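Side-chain contacts in Rho guanine nucleotide exchange factor TIAM2 (Mus musculus, PDB 3A8P), which activates Rac1 by stimulating its GDP–GTP exchange, relaying laminin signals to neurite growth, and is represented here by its PHCCEx domain: residues S166-S169 with N173-A176; A218-P223 with S237-L242. One frame throughout, in Å; residues are numbered along the deposited sequence.

Contact 1: residues S166-S169 with N173-A176; sequences SVVS and NRKA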
# COMPACT_ATOMS: atom_id res chain seq x y z
N SER A 166 23.05 9.36 -23.05
CA SER A 166 24.33 10.00 -22.81
C SER A 166 25.00 10.67 -24.02
O SER A 166 25.83 11.55 -23.83
CB SER A 166 25.31 9.01 -22.18
OG SER A 166 25.75 8.05 -23.12
N VAL A 167 24.65 10.28 -25.24
CA VAL A 167 25.27 10.89 -26.42
C VAL A 167 24.32 11.82 -27.17
O VAL A 167 24.69 12.40 -28.19
CB VAL A 167 25.77 9.83 -27.43
CG1 VAL A 167 26.76 8.87 -26.75
CG2 VAL A 167 24.58 9.07 -28.00
N VAL A 168 23.09 11.94 -26.67
CA VAL A 168 22.09 12.78 -27.30
C VAL A 168 22.18 14.24 -26.86
O VAL A 168 22.17 14.55 -25.66
CB VAL A 168 20.67 12.26 -27.00
CG1 VAL A 168 19.63 13.23 -27.54
CG2 VAL A 168 20.49 10.89 -27.61
N SER A 169 22.27 15.14 -27.84
CA SER A 169 22.37 16.57 -27.57
C SER A 169 21.07 17.27 -27.96
O SER A 169 20.71 18.30 -27.40
CB SER A 169 23.54 17.18 -28.35
OG SER A 169 24.77 16.57 -28.00
N ASN A 173 14.81 15.50 -28.51
CA ASN A 173 15.17 14.09 -28.56
C ASN A 173 15.63 13.66 -27.16
O ASN A 173 15.44 12.52 -26.75
CB ASN A 173 16.27 13.86 -29.59
CG ASN A 173 15.77 13.99 -31.01
OD1 ASN A 173 15.13 13.08 -31.55
ND2 ASN A 173 16.05 15.14 -31.64
N ARG A 174 16.23 14.61 -26.45
CA ARG A 174 16.70 14.38 -25.09
C ARG A 174 15.52 14.07 -24.18
O ARG A 174 15.44 13.00 -23.59
CB ARG A 174 17.42 15.62 -24.58
CG ARG A 174 18.93 15.55 -24.62
CD ARG A 174 19.47 15.27 -23.24
NE ARG A 174 20.84 14.78 -23.29
CZ ARG A 174 21.50 14.28 -22.25
NH1 ARG A 174 20.90 14.21 -21.07
NH2 ARG A 174 22.74 13.84 -22.40
N LYS A 175 14.59 15.02 -24.08
CA LYS A 175 13.41 14.86 -23.24
C LYS A 175 12.63 13.60 -23.59
O LYS A 175 12.10 12.93 -22.71
CB LYS A 175 12.48 16.08 -23.34
CG LYS A 175 11.74 16.19 -24.66
CD LYS A 175 10.45 17.02 -24.52
CE LYS A 175 10.72 18.51 -24.32
NZ LYS A 175 11.24 19.18 -25.55
N ALA A 176 12.57 13.27 -24.88
CA ALA A 176 11.85 12.08 -25.32
C ALA A 176 12.38 10.82 -24.64
O ALA A 176 11.61 9.96 -24.22
CB ALA A 176 11.94 11.94 -26.82
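Val168 lays its CG1 methyl along the first turn of helix 171-206, overlapping the aliphatic root of Arg174 at CG (3.8 Å) and brushing CB of Asn173 (4.0 Å). That methyl stands anti to the backbone N (chi1 175°), which turns it from the loop toward the helix, and the Val168 and Arg174 side chains run antiparallel past one another. In the arginine, the bend at chi2 (-102°) brings its outer half nearer the loop than its CB direction suggests. NE then donates a short, nearly straight hydrogen bond to Val168 O (2.7 Å, 168° at the hydrogen), with the oxygen at the edge of the guanidinium and in its plane. NH2 adds a weak second bond to the same oxygen (3.4 Å), and two donors of one group thus converge on a single carbonyl. NH2 also comes near Ser166 O without a hydrogen bond, while Ser166 OG is bonded to Leu163 O. With a leucine in place of Arg174 the Val168 carbonyl would have neither of these donors, and the loop would probably be freer to shift. A positive side chain held by a neutral main-chain oxygen, at the exposed turn between two long helices, makes this a hydrogen-bonded tie and not a salt bridge.

Contact 2: residues A218-P223 with S237-L242; sequences AATSRP and SSFHAL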
# COMPACT_ATOMS: atom_id res chain seq x y z
N ALA A 218 13.79 2.20 0.01
CA ALA A 218 15.08 2.37 -0.64
C ALA A 218 14.90 2.40 -2.15
O ALA A 218 15.80 2.78 -2.88
CB ALA A 218 16.01 1.23 -0.25
N ALA A 219 13.72 1.98 -2.62
CA ALA A 219 13.41 1.94 -4.04
C ALA A 219 12.67 3.19 -4.54
O ALA A 219 12.41 3.34 -5.73
CB ALA A 219 12.57 0.69 -4.34
N THR A 220 12.32 4.07 -3.61
CA THR A 220 11.62 5.30 -3.97
C THR A 220 12.57 6.18 -4.78
O THR A 220 13.71 6.41 -4.37
CB THR A 220 11.14 6.06 -2.71
OG1 THR A 220 10.53 5.14 -1.80
CG2 THR A 220 10.12 7.12 -3.09
N SER A 221 12.13 6.64 -5.94
CA SER A 221 12.96 7.49 -6.79
C SER A 221 13.07 8.88 -6.14
O SER A 221 12.28 9.22 -5.26
CB SER A 221 12.32 7.65 -8.17
OG SER A 221 11.18 8.48 -8.09
N ARG A 222 14.05 9.67 -6.58
CA ARG A 222 14.21 11.02 -6.04
C ARG A 222 12.93 11.82 -6.26
O ARG A 222 12.41 12.45 -5.34
CB ARG A 222 15.38 11.74 -6.70
CG ARG A 222 16.75 11.27 -6.26
CD ARG A 222 17.80 12.29 -6.69
NE ARG A 222 17.40 13.64 -6.27
CZ ARG A 222 17.52 14.12 -5.04
NH1 ARG A 222 18.03 13.37 -4.07
NH2 ARG A 222 17.11 15.36 -4.77
N PRO A 223 12.39 11.79 -7.49
CA PRO A 223 11.16 12.54 -7.74
C PRO A 223 10.06 12.11 -6.77
O PRO A 223 9.34 12.94 -6.22
CB PRO A 223 10.83 12.19 -9.19
CG PRO A 223 12.18 11.99 -9.79
CD PRO A 223 12.89 11.18 -8.73
N SER A 237 3.24 3.48 3.30
CA SER A 237 1.83 3.77 3.03
C SER A 237 1.62 4.92 2.03
O SER A 237 0.80 4.81 1.11
CB SER A 237 1.09 4.09 4.34
OG SER A 237 1.19 3.03 5.27
N SER A 238 2.33 6.03 2.22
CA SER A 238 2.18 7.16 1.30
C SER A 238 2.82 6.79 -0.05
O SER A 238 2.33 7.21 -1.09
CB SER A 238 2.80 8.45 1.88
OG SER A 238 4.18 8.32 2.17
N PHE A 239 3.89 6.00 -0.02
CA PHE A 239 4.57 5.57 -1.25
C PHE A 239 3.59 4.70 -2.04
O PHE A 239 3.49 4.80 -3.27
CB PHE A 239 5.86 4.80 -0.89
CG PHE A 239 6.69 4.37 -2.08
CD1 PHE A 239 6.66 5.07 -3.28
CD2 PHE A 239 7.54 3.27 -1.98
CE1 PHE A 239 7.45 4.68 -4.38
CE2 PHE A 239 8.33 2.87 -3.07
CZ PHE A 239 8.28 3.57 -4.27
N HIS A 240 2.85 3.86 -1.33
CA HIS A 240 1.85 3.00 -1.96
C HIS A 240 0.77 3.88 -2.61
O HIS A 240 0.35 3.64 -3.75
CB HIS A 240 1.16 2.10 -0.93
CG HIS A 240 0.16 1.16 -1.52
ND1 HIS A 240 -0.86 0.59 -0.78
CD2 HIS A 240 0.04 0.66 -2.77
CE1 HIS A 240 -1.57 -0.21 -1.56
NE2 HIS A 240 -1.05 -0.18 -2.78
N ALA A 241 0.31 4.88 -1.86
CA ALA A 241 -0.70 5.80 -2.34
C ALA A 241 -0.20 6.51 -3.59
O ALA A 241 -0.97 6.73 -4.54
CB ALA A 241 -1.05 6.82 -1.27
N LEU A 242 1.08 6.86 -3.61
CA LEU A 242 1.67 7.53 -4.76
C LEU A 242 1.66 6.61 -5.98
O LEU A 242 1.30 7.02 -7.08
CB LEU A 242 3.10 7.99 -4.47
CG LEU A 242 3.76 8.73 -5.63
CD1 LEU A 242 2.95 10.00 -5.92
CD2 LEU A 242 5.21 9.07 -5.29
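Thr220 sits over one face of the Phe239 ring, where the turn that leads into helix 222-231 meets helix 236-245 in the CC-Ex part of the PHCCEx domain. The interaction across the gap is chiefly of the CH-pi kind. CG2 of Thr220 lies 4.1 Å from the centroid of the Phe239 ring and 21° off the normal, nearest to CE1 (3.8 Å). A chi1 of -46° sets OG1 of Thr220 beside the backbone N and leaves CG2 anti to that nitrogen, with both branches over the same ring. OG1 is displaced toward the rim and lies closest to CE2 of Phe239, at 3.4 Å; each side chain reaches across to meet the other. Phe239 extends from its helix with CG anti to the backbone N (chi1 -176°), carrying the ring out to the turn. The aromatic face thus receives a methyl and a hydroxyl from one threonine, the methyl near its middle and the oxygen farther out.

No hydrogen bond joins the two segments. Thr220 OG1, although over the ring, has its hydrogen-bond partner in Leu217 O. Ser221 is the N-cap of helix 222-231, its OG bonded to Ser224 N, while its own N is bonded to Glu189 OE2 on helix 171-206.

Van der Waals contacts complete the setting. Phe239 also touches Glu189 and Met193 of helix 171-206 and Leu228 of helix 222-231, which places the buried ring where three helices meet. From the turn, Ala219 O comes obliquely to CZ of Phe239, at 4.4 Å.

From the N terminus the chain first builds the PH-domain strands and helix 109-130, then runs out along helix 136-165 and returns along helix 171-206. Contact 1 closes the short turn between those two long helices, with only three residues between its segments; its centre is about 35 Å from that of the chain. Contact 2 opens later and spans a longer loop that contains most of helix 222-231, tying its entry to helix 236-245. The two loops follow in series, neither nested nor crossed, and the centres of the two contacts are 27 Å apart. Helix 171-206 links them: it begins at contact 1 and supplies neighbours of contact 2, which lies nearer the PH strands.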